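Local coordinates for protein putative glycosyltransferase (GalT1) (Streptococcus parasanguinis, PDB 4PHR) that binds UDP and manganese and probably transfers a sugar from a nucleotide-activated donor, here represented by the amino-terminal GT-D domain of a longer protein, at residues 19-24 and 140-145; 89-94 and 125-130; 233-238 and 244-249. All blocks are in the same frame, centred on the assembly; numbering follows the deposited sequence.

Contact 1: 19-24 and 140-145; sequences ESLKYI and KELWRG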
loop_
_atom_site.group_PDB
_atom_site.type_symbol
_atom_site.label_atom_id
_atom_site.label_comp_id
_atom_site.label_asym_id
_atom_site.label_seq_id
_atom_site.Cartn_x
_atom_site.Cartn_y
_atom_site.Cartn_z
ATOM N N GLU A 19 -1.927 13.626 -8.057
ATOM C CA GLU A 19 -0.624 14.076 -8.517
ATOM C C GLU A 19 0.379 12.927 -8.474
ATOM O O GLU A 19 1.213 12.788 -9.369
ATOM C CB GLU A 19 -0.140 15.250 -7.666
ATOM C CG GLU A 19 -1.139 16.403 -7.575
ATOM C CD GLU A 19 -1.554 16.946 -8.935
ATOM O OE1 GLU A 19 -2.719 17.382 -9.068
ATOM O OE2 GLU A 19 -0.719 16.950 -9.864
ATOM N N SER A 20 0.294 12.101 -7.430
ATOM C CA SER A 20 1.132 10.903 -7.340
ATOM C C SER A 20 0.883 9.981 -8.520
ATOM O O SER A 20 1.816 9.438 -9.108
ATOM C CB SER A 20 0.879 10.141 -6.037
ATOM O OG SER A 20 1.526 10.788 -4.963
ATOM N N LEU A 21 -0.384 9.809 -8.863
ATOM C CA LEU A 21 -0.740 8.932 -9.971
ATOM C C LEU A 21 -0.213 9.462 -11.306
ATOM O O LEU A 21 0.241 8.689 -12.153
ATOM C CB LEU A 21 -2.251 8.718 -10.015
ATOM C CG LEU A 21 -2.755 7.827 -8.873
ATOM C CD1 LEU A 21 -4.275 7.879 -8.756
ATOM C CD2 LEU A 21 -2.265 6.380 -9.036
ATOM N N LYS A 22 -0.254 10.781 -11.494
ATOM C CA LYS A 22 0.272 11.371 -12.725
ATOM C C LYS A 22 1.765 11.105 -12.820
ATOM O O LYS A 22 2.288 10.798 -13.890
ATOM C CB LYS A 22 0.007 12.880 -12.776
ATOM C CG LYS A 22 -1.449 13.240 -12.994
ATOM C CD LYS A 22 -1.692 14.717 -12.732
ATOM C CE LYS A 22 -3.143 15.086 -12.976
ATOM N NZ LYS A 22 -3.508 16.362 -12.296
ATOM N N TYR A 23 2.444 11.220 -11.685
ATOM C CA TYR A 23 3.868 10.939 -11.611
ATOM C C TYR A 23 4.175 9.491 -11.999
ATOM O O TYR A 23 5.071 9.224 -12.793
ATOM C CB TYR A 23 4.378 11.226 -10.199
ATOM C CG TYR A 23 5.861 11.021 -10.005
ATOM C CD1 TYR A 23 6.412 9.747 -9.981
ATOM C CD2 TYR A 23 6.708 12.104 -9.821
ATOM C CE1 TYR A 23 7.761 9.555 -9.787
ATOM C CE2 TYR A 23 8.059 11.927 -9.632
ATOM C CZ TYR A 23 8.585 10.655 -9.617
ATOM O OH TYR A 23 9.932 10.473 -9.423
ATOM N N ILE A 24 3.443 8.553 -11.406
ATOM C CA ILE A 24 3.678 7.134 -11.655
ATOM C C ILE A 24 3.508 6.795 -13.136
ATOM O O ILE A 24 4.328 6.083 -13.715
ATOM C CB ILE A 24 2.749 6.249 -10.787
ATOM C CG1 ILE A 24 3.025 6.489 -9.298
ATOM C CG2 ILE A 24 2.924 4.778 -11.149
ATOM C CD1 ILE A 24 1.873 6.096 -8.368
ATOM N N LYS A 140 -7.260 2.832 -11.917
ATOM C CA LYS A 140 -7.551 1.741 -12.847
ATOM C C LYS A 140 -6.757 1.881 -14.145
ATOM O O LYS A 140 -6.421 0.886 -14.783
ATOM C CB LYS A 140 -9.049 1.669 -13.144
ATOM C CG LYS A 140 -9.882 1.094 -12.002
ATOM C CD LYS A 140 -11.376 1.267 -12.274
ATOM C CE LYS A 140 -12.210 0.675 -11.151
ATOM N NZ LYS A 140 -13.674 0.830 -11.392
ATOM N N GLU A 141 -6.447 3.115 -14.526
ATOM C CA GLU A 141 -5.665 3.338 -15.735
ATOM C C GLU A 141 -4.256 2.756 -15.627
ATOM O O GLU A 141 -3.600 2.520 -16.640
ATOM C CB GLU A 141 -5.622 4.825 -16.110
ATOM C CG GLU A 141 -6.967 5.387 -16.563
ATOM C CD GLU A 141 -7.551 4.646 -17.761
ATOM O OE1 GLU A 141 -6.772 4.159 -18.608
ATOM O OE2 GLU A 141 -8.794 4.547 -17.855
ATOM N N LEU A 142 -3.799 2.501 -14.402
ATOM C CA LEU A 142 -2.498 1.873 -14.207
ATOM C C LEU A 142 -2.453 0.464 -14.789
ATOM O O LEU A 142 -1.418 0.028 -15.285
ATOM C CB LEU A 142 -2.115 1.835 -12.721
ATOM C CG LEU A 142 -1.859 3.181 -12.040
ATOM C CD1 LEU A 142 -1.589 2.984 -10.558
ATOM C CD2 LEU A 142 -0.695 3.891 -12.699
ATOM N N TRP A 143 -3.576 -0.248 -14.735
ATOM C CA TRP A 143 -3.584 -1.652 -15.143
ATOM C C TRP A 143 -4.475 -1.970 -16.345
ATOM O O TRP A 143 -4.514 -3.108 -16.799
ATOM C CB TRP A 143 -3.917 -2.576 -13.966
ATOM C CG TRP A 143 -5.158 -2.219 -13.205
ATOM C CD1 TRP A 143 -6.450 -2.462 -13.572
ATOM C CD2 TRP A 143 -5.217 -1.579 -11.928
ATOM N NE1 TRP A 143 -7.311 -1.999 -12.606
ATOM C CE2 TRP A 143 -6.578 -1.459 -11.581
ATOM C CE3 TRP A 143 -4.247 -1.096 -11.041
ATOM C CZ2 TRP A 143 -6.996 -0.870 -10.387
ATOM C CZ3 TRP A 143 -4.661 -0.516 -9.852
ATOM C CH2 TRP A 143 -6.028 -0.412 -9.534
ATOM N N ARG A 144 -5.161 -0.969 -16.891
ATOM C CA ARG A 144 -5.997 -1.213 -18.060
ATOM C C ARG A 144 -5.138 -1.755 -19.195
ATOM O O ARG A 144 -4.137 -1.147 -19.566
ATOM C CB ARG A 144 -6.708 0.065 -18.511
ATOM C CG ARG A 144 -7.562 -0.146 -19.765
ATOM C CD ARG A 144 -8.008 1.163 -20.402
ATOM N NE ARG A 144 -9.169 1.747 -19.735
ATOM C CZ ARG A 144 -10.432 1.412 -19.993
ATOM N NH1 ARG A 144 -10.709 0.481 -20.897
ATOM N NH2 ARG A 144 -11.420 2.007 -19.341
ATOM N N GLY A 145 -5.534 -2.905 -19.736
ATOM C CA GLY A 145 -4.816 -3.520 -20.837
ATOM C C GLY A 145 -3.492 -4.164 -20.466
ATOM O O GLY A 145 -2.726 -4.564 -21.347
#
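L142 reaches toward helix 17-27 and spreads its two methyl branches over two side chains three residues apart, L21 and I24. The branches divide the work. L142 CD1 meets L21 CD2 at 3.8 Å, whereas CD2 of L142 rests against I24 CG2 at 4.0 Å. In both pairs the side chains cross at about a right angle, so contact is made through single methyl groups rather than along the length of the chains. I24 presents its short branch: CG2 stands anti to the backbone N while CG1 lies anti to the carbonyl carbon (chi1 -62°), which brings the CG2 methyl to L142. The backbones stay well apart, with CA of L21 and CA of L142 separated by 8.4 Å, and no hydrogen bond joins the two segments.

The three residues are buried where two parts of the GT-D fold come together. Helix 17-27 precedes strand 30-33, an outer strand of the three-stranded parallel sheet, while the loop at 140-145 leads from helix 132-140 into strand 147-153, the middle strand of the five-stranded one. The leucine therefore joins elements that serve different sheets.

Further packing surrounds all three side chains. L142 also touches K25, one turn beyond L21 on the same helix. L21 packs on S138 and L139, so that it meets the last turn of helix 132-140 as well as the loop that follows. I24 lies on L73 of strand 72-76, the central strand of the smaller sheet, and on Q222. The nucleotide is not part of this contact: the L21 side chain is about 13 Å from the bound UDP.

Contact 2: 89-94 and 125-130; sequences NARHFW and DLIDKS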
loop_
_atom_site.group_PDB
_atom_site.type_symbol
_atom_site.label_atom_id
_atom_site.label_comp_id
_atom_site.label_asym_id
_atom_site.label_seq_id
_atom_site.Cartn_x
_atom_site.Cartn_y
_atom_site.Cartn_z
ATOM N N ASN A 89 -11.446 11.351 13.496
ATOM C CA ASN A 89 -10.647 10.254 14.035
ATOM C C ASN A 89 -9.320 10.084 13.298
ATOM O O ASN A 89 -8.287 9.834 13.919
ATOM C CB ASN A 89 -11.434 8.936 14.124
ATOM C CG ASN A 89 -11.864 8.400 12.772
ATOM O OD1 ASN A 89 -11.240 8.669 11.750
ATOM N ND2 ASN A 89 -12.940 7.616 12.770
ATOM N N ALA A 90 -9.342 10.262 11.980
ATOM C CA ALA A 90 -8.116 10.185 11.187
ATOM C C ALA A 90 -7.138 11.320 11.514
ATOM O O ALA A 90 -5.934 11.096 11.625
ATOM C CB ALA A 90 -8.435 10.138 9.679
ATOM N N ARG A 91 -7.653 12.534 11.673
ATOM C CA ARG A 91 -6.792 13.676 11.992
ATOM C C ARG A 91 -6.083 13.443 13.321
ATOM O O ARG A 91 -4.882 13.687 13.451
ATOM C CB ARG A 91 -7.584 14.990 12.038
ATOM C CG ARG A 91 -8.208 15.358 10.705
ATOM C CD ARG A 91 -8.649 16.816 10.669
ATOM N NE ARG A 91 -9.511 17.189 11.789
ATOM C CZ ARG A 91 -10.840 17.237 11.740
ATOM N NH1 ARG A 91 -11.481 16.914 10.624
ATOM N NH2 ARG A 91 -11.534 17.621 12.812
ATOM N N HIS A 92 -6.830 12.969 14.309
ATOM C CA HIS A 92 -6.256 12.701 15.614
ATOM C C HIS A 92 -5.224 11.579 15.536
ATOM O O HIS A 92 -4.118 11.706 16.078
ATOM C CB HIS A 92 -7.349 12.342 16.623
ATOM C CG HIS A 92 -6.824 11.935 17.965
ATOM N ND1 HIS A 92 -6.143 12.801 18.795
ATOM C CD2 HIS A 92 -6.880 10.751 18.621
ATOM C CE1 HIS A 92 -5.811 12.171 19.908
ATOM N NE2 HIS A 92 -6.247 10.927 19.828
ATOM N N PHE A 93 -5.580 10.479 14.874
ATOM C CA PHE A 93 -4.639 9.377 14.738
ATOM C C PHE A 93 -3.306 9.841 14.143
ATOM O O PHE A 93 -2.221 9.527 14.657
ATOM C CB PHE A 93 -5.214 8.260 13.861
ATOM C CG PHE A 93 -4.220 7.182 13.577
ATOM C CD1 PHE A 93 -4.013 6.158 14.489
ATOM C CD2 PHE A 93 -3.443 7.224 12.427
ATOM C CE1 PHE A 93 -3.065 5.180 14.246
ATOM C CE2 PHE A 93 -2.494 6.248 12.180
ATOM C CZ PHE A 93 -2.305 5.227 13.085
ATOM N N TRP A 94 -3.386 10.579 13.042
ATOM C CA TRP A 94 -2.180 10.940 12.304
ATOM C C TRP A 94 -1.324 11.977 13.019
ATOM O O TRP A 94 -0.094 11.894 13.000
ATOM C CB TRP A 94 -2.510 11.362 10.867
ATOM C CG TRP A 94 -2.797 10.158 10.017
ATOM C CD1 TRP A 94 -3.992 9.811 9.451
ATOM C CD2 TRP A 94 -1.866 9.132 9.653
ATOM N NE1 TRP A 94 -3.857 8.634 8.757
ATOM C CE2 TRP A 94 -2.561 8.199 8.860
ATOM C CE3 TRP A 94 -0.507 8.913 9.921
ATOM C CZ2 TRP A 94 -1.947 7.065 8.331
ATOM C CZ3 TRP A 94 0.101 7.791 9.395
ATOM C CH2 TRP A 94 -0.616 6.883 8.607
ATOM N N ASP A 125 -11.453 7.714 4.755
ATOM C CA ASP A 125 -11.063 8.726 5.732
ATOM C C ASP A 125 -11.312 10.167 5.285
ATOM O O ASP A 125 -11.105 11.100 6.050
ATOM C CB ASP A 125 -9.600 8.547 6.155
ATOM C CG ASP A 125 -9.419 7.441 7.189
ATOM O OD1 ASP A 125 -10.425 7.013 7.798
ATOM O OD2 ASP A 125 -8.269 7.009 7.401
ATOM N N LEU A 126 -11.773 10.342 4.055
ATOM C CA LEU A 126 -12.043 11.673 3.529
ATOM C C LEU A 126 -13.391 12.205 3.998
ATOM O O LEU A 126 -14.384 11.478 4.022
ATOM C CB LEU A 126 -12.023 11.657 2.004
ATOM C CG LEU A 126 -10.701 11.319 1.333
ATOM C CD1 LEU A 126 -10.904 11.209 -0.168
ATOM C CD2 LEU A 126 -9.655 12.370 1.673
ATOM N N ILE A 127 -13.424 13.482 4.366
ATOM C CA ILE A 127 -14.683 14.147 4.662
ATOM C C ILE A 127 -15.493 14.288 3.382
ATOM O O ILE A 127 -16.678 13.951 3.340
ATOM C CB ILE A 127 -14.449 15.548 5.243
ATOM C CG1 ILE A 127 -13.749 15.444 6.596
ATOM C CG2 ILE A 127 -15.771 16.291 5.378
ATOM C CD1 ILE A 127 -13.248 16.760 7.120
ATOM N N ASP A 128 -14.843 14.796 2.340
ATOM C CA ASP A 128 -15.490 14.981 1.047
ATOM C C ASP A 128 -15.119 13.838 0.114
ATOM O O ASP A 128 -13.984 13.746 -0.366
ATOM C CB ASP A 128 -15.090 16.326 0.437
ATOM C CG ASP A 128 -15.740 16.573 -0.910
ATOM O OD1 ASP A 128 -16.664 15.817 -1.277
ATOM O OD2 ASP A 128 -15.332 17.535 -1.598
ATOM N N LYS A 129 -16.083 12.962 -0.131
ATOM C CA LYS A 129 -15.833 11.769 -0.922
ATOM C C LYS A 129 -16.088 11.989 -2.412
ATOM O O LYS A 129 -15.943 11.072 -3.214
ATOM C CB LYS A 129 -16.640 10.588 -0.370
ATOM C CG LYS A 129 -16.084 10.062 0.954
ATOM C CD LYS A 129 -17.113 9.262 1.728
ATOM C CE LYS A 129 -16.451 8.335 2.736
ATOM N NZ LYS A 129 -15.616 9.051 3.731
ATOM N N SER A 130 -16.445 13.216 -2.779
ATOM C CA SER A 130 -16.700 13.548 -4.178
ATOM C C SER A 130 -15.568 13.175 -5.159
ATOM O O SER A 130 -15.844 12.661 -6.242
ATOM C CB SER A 130 -17.077 15.030 -4.312
ATOM O OG SER A 130 -18.110 15.381 -3.408
HETATM O O HOH W 1 -6.229 8.290 6.620
#
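A90, on helix 88-100, and D125, in the irregular loop before helix 132-140, bring the two backbones nearest each other, their CA atoms 6.4 Å apart. The methyl of A90 points at the acid, with CB 3.8 Å from D125 CG, so on this side the helix offers the carboxylate a methyl group. A single water links it to W94: the water donates to D125 OD2 at a short 2.5 Å and accepts from W94 NE1 at 3.2 Å, connecting the indole to the acid where no direct hydrogen bond joins the segments. The W94 ring itself carries F93 CD2 over the centre of one face.

Farther out, I127 CD1 abuts the guanidinium of R91 at its edge, near the plane, 3.9 Å from NH1. A bend at chi3 (-53°) turns the arginine chain, which crosses the isoleucine at about a right angle; NH1 is spoken for by the carbonyl of Y86. The loop also braces itself: K129 NZ donates to L126 O at 2.7 Å, and D128 OD1 accepts from both N and OG of S130.

The bond from S130 N to D128 OD1 makes an Asx turn, with the OG bond as an addition, within a surface loop of the GT-D fold that follows the UDP-binding R121, with the D125 side chain about 9 Å from the bound manganese, too far to be a ligand.

Contact 3: 233-238 and 244-249; sequences YEWYEM and VKLTNK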
loop_
_atom_site.group_PDB
_atom_site.type_symbol
_atom_site.label_atom_id
_atom_site.label_comp_id
_atom_site.label_asym_id
_atom_site.label_seq_id
_atom_site.Cartn_x
_atom_site.Cartn_y
_atom_site.Cartn_z
ATOM N N TYR A 233 -11.928 0.168 -2.164
ATOM C CA TYR A 233 -12.796 0.087 -3.325
ATOM C C TYR A 233 -14.149 -0.514 -2.947
ATOM O O TYR A 233 -15.187 -0.043 -3.397
ATOM C CB TYR A 233 -12.136 -0.711 -4.453
ATOM C CG TYR A 233 -12.901 -0.639 -5.751
ATOM C CD1 TYR A 233 -13.068 0.572 -6.410
ATOM C CD2 TYR A 233 -13.473 -1.776 -6.312
ATOM C CE1 TYR A 233 -13.782 0.648 -7.602
ATOM C CE2 TYR A 233 -14.185 -1.708 -7.502
ATOM C CZ TYR A 233 -14.326 -0.495 -8.142
ATOM O OH TYR A 233 -15.041 -0.426 -9.324
ATOM N N GLU A 234 -14.145 -1.550 -2.115
ATOM C CA GLU A 234 -15.405 -2.156 -1.675
ATOM C C GLU A 234 -16.245 -1.150 -0.887
ATOM O O GLU A 234 -17.453 -1.038 -1.087
ATOM C CB GLU A 234 -15.141 -3.396 -0.814
ATOM C CG GLU A 234 -14.546 -4.575 -1.567
ATOM C CD GLU A 234 -15.587 -5.526 -2.098
ATOM O OE1 GLU A 234 -16.786 -5.304 -1.840
ATOM O OE2 GLU A 234 -15.196 -6.498 -2.772
ATOM N N TRP A 235 -15.601 -0.404 0.009
ATOM C CA TRP A 235 -16.322 0.611 0.778
ATOM C C TRP A 235 -16.902 1.686 -0.150
ATOM O O TRP A 235 -18.048 2.114 0.010
ATOM C CB TRP A 235 -15.393 1.244 1.814
ATOM C CG TRP A 235 -15.069 0.354 2.965
ATOM C CD1 TRP A 235 -15.871 -0.609 3.511
ATOM C CD2 TRP A 235 -13.858 0.348 3.734
ATOM N NE1 TRP A 235 -15.239 -1.204 4.573
ATOM C CE2 TRP A 235 -13.998 -0.641 4.727
ATOM C CE3 TRP A 235 -12.662 1.077 3.674
ATOM C CZ2 TRP A 235 -12.996 -0.921 5.650
ATOM C CZ3 TRP A 235 -11.665 0.799 4.597
ATOM C CH2 TRP A 235 -11.841 -0.191 5.574
ATOM N N TYR A 236 -16.102 2.111 -1.122
ATOM C CA TYR A 236 -16.533 3.091 -2.111
ATOM C C TYR A 236 -17.748 2.595 -2.917
ATOM O O TYR A 236 -18.719 3.334 -3.117
ATOM C CB TYR A 236 -15.361 3.453 -3.032
ATOM C CG TYR A 236 -15.754 4.055 -4.356
ATOM C CD1 TYR A 236 -15.768 3.284 -5.514
ATOM C CD2 TYR A 236 -16.111 5.395 -4.454
ATOM C CE1 TYR A 236 -16.131 3.831 -6.729
ATOM C CE2 TYR A 236 -16.477 5.951 -5.667
ATOM C CZ TYR A 236 -16.483 5.163 -6.801
ATOM O OH TYR A 236 -16.840 5.709 -8.013
ATOM N N GLU A 237 -17.716 1.339 -3.354
ATOM C CA GLU A 237 -18.782 0.806 -4.202
ATOM C C GLU A 237 -20.094 0.677 -3.439
ATOM O O GLU A 237 -21.177 0.731 -4.035
ATOM C CB GLU A 237 -18.391 -0.553 -4.791
ATOM C CG GLU A 237 -17.282 -0.504 -5.823
ATOM C CD GLU A 237 -17.768 -0.081 -7.191
ATOM O OE1 GLU A 237 -18.014 -0.967 -8.037
ATOM O OE2 GLU A 237 -17.904 1.135 -7.424
ATOM N N MET A 238 -20.008 0.482 -2.126
ATOM C CA MET A 238 -21.224 0.362 -1.323
ATOM C C MET A 238 -21.645 1.689 -0.691
ATOM O O MET A 238 -22.659 1.757 0.007
ATOM C CB MET A 238 -21.081 -0.743 -0.266
ATOM C CG MET A 238 -20.144 -0.408 0.884
ATOM S SD MET A 238 -19.774 -1.839 1.927
ATOM C CE MET A 238 -21.358 -2.657 1.941
ATOM N N VAL A 244 -16.827 -0.714 7.395
ATOM C CA VAL A 244 -17.672 -1.882 7.592
ATOM C C VAL A 244 -16.902 -3.166 7.304
ATOM O O VAL A 244 -16.093 -3.231 6.384
ATOM C CB VAL A 244 -18.951 -1.808 6.723
ATOM C CG1 VAL A 244 -18.594 -1.661 5.260
ATOM C CG2 VAL A 244 -19.833 -3.027 6.943
ATOM N N LYS A 245 -17.141 -4.187 8.112
ATOM C CA LYS A 245 -16.434 -5.441 7.944
ATOM C C LYS A 245 -16.928 -6.151 6.689
ATOM O O LYS A 245 -18.131 -6.287 6.469
ATOM C CB LYS A 245 -16.646 -6.335 9.165
ATOM C CG LYS A 245 -15.760 -7.563 9.179
ATOM C CD LYS A 245 -16.097 -8.459 10.351
ATOM C CE LYS A 245 -15.155 -9.649 10.422
ATOM N NZ LYS A 245 -13.746 -9.222 10.650
ATOM N N LEU A 246 -15.992 -6.587 5.855
ATOM C CA LEU A 246 -16.328 -7.439 4.731
ATOM C C LEU A 246 -16.333 -8.875 5.251
ATOM O O LEU A 246 -15.542 -9.233 6.122
ATOM C CB LEU A 246 -15.318 -7.240 3.600
ATOM C CG LEU A 246 -15.074 -5.755 3.288
ATOM C CD1 LEU A 246 -13.931 -5.557 2.306
ATOM C CD2 LEU A 246 -16.345 -5.076 2.789
ATOM N N THR A 247 -17.230 -9.700 4.742
ATOM C CA THR A 247 -17.379 -11.024 5.322
ATOM C C THR A 247 -16.500 -12.048 4.616
ATOM O O THR A 247 -16.100 -13.051 5.213
ATOM C CB THR A 247 -18.848 -11.476 5.294
ATOM O OG1 THR A 247 -19.251 -11.718 3.940
ATOM C CG2 THR A 247 -19.734 -10.394 5.896
ATOM N N ASN A 248 -16.191 -11.785 3.352
ATOM C CA ASN A 248 -15.628 -12.807 2.482
ATOM C C ASN A 248 -14.121 -12.715 2.278
ATOM O O ASN A 248 -13.541 -13.502 1.537
ATOM C CB ASN A 248 -16.359 -12.805 1.130
ATOM C CG ASN A 248 -16.252 -11.465 0.400
ATOM O OD1 ASN A 248 -16.202 -10.403 1.022
ATOM N ND2 ASN A 248 -16.214 -11.516 -0.928
ATOM N N LYS A 249 -13.484 -11.756 2.939
ATOM C CA LYS A 249 -12.061 -11.536 2.757
ATOM C C LYS A 249 -11.554 -10.642 3.872
ATOM O O LYS A 249 -12.331 -10.162 4.691
ATOM C CB LYS A 249 -11.794 -10.878 1.403
ATOM C CG LYS A 249 -12.502 -9.549 1.227
ATOM C CD LYS A 249 -12.076 -8.815 -0.036
ATOM C CE LYS A 249 -12.932 -9.202 -1.220
ATOM N NZ LYS A 249 -12.633 -8.358 -2.415
HETATM O O HOH W 2 -16.175 -9.063 -2.920
#
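E234 and K249 supply the ionic part of this contact, approaching from opposite directions to form a salt bridge of 3.2 Å between E234 OE2 and K249 NZ. The lysine comes to OE2 on its anti side, 28° out of the carboxylate plane. Neither charge depends on the other alone: outside the two segments N162 ND2 is the main partner of OE2, as D230 is of K249, whose NZ also donates to the carbonyl of V160. A water extends the network, donating to E234 OE2 at 2.7 Å and accepting from N248 ND2. Such sharing would probably help to keep E234 ionised.

The neutral hydrogen bond is more sharply directed. W235 NE1 donates a hydrogen bond to V244 O at 2.8 Å, nearly straight at 171°, with the acceptor lying in the indole plane and the donor on a carbonyl lone pair. This fixes the edge of the ring against the loop backbone.

Apolar contacts fill in around these bonds. V244 CG1, set between its backbone N and carbonyl carbon (chi1 57°), touches two helix residues: CD1 of W235 at 3.4 Å and SD of M238 at 3.5 Å. L246 CD1 lies against the aliphatic part of E234, 4.0 Å from CB.

The arrangement is a helix followed by a short connection and a loop that turns back and passes across the helix, beside the nucleotide site of the GT-D domain: the W235 side chain lies about 4 Å from that of UDP-binding R121, and the K249 side chain about 8 Å from the bound UDP.

How the contacts relate
The three contacts illustrate how chemistry follows position. Contact 1 is buried and wholly apolar across its segments; contact 2 lies at the surface and relies on a water and a few carbon contacts; contact 3, partly buried, combines a salt bridge, a direct hydrogen bond and aliphatic packing. Contacts 1 and 2 use opposite ends of helix 132-140, one the loop after it, the other the loop before it, and contact 2 is nested within the chain span closed by contact 1. Contact 3 follows both in sequence, yet touches contact 1 through a probable hydrogen bond, K140 NZ to Y233 OH at 2.8 Å. Contacts 2 and 3 each bring a side chain to about 9 Å from the manganese, and do not touch each other.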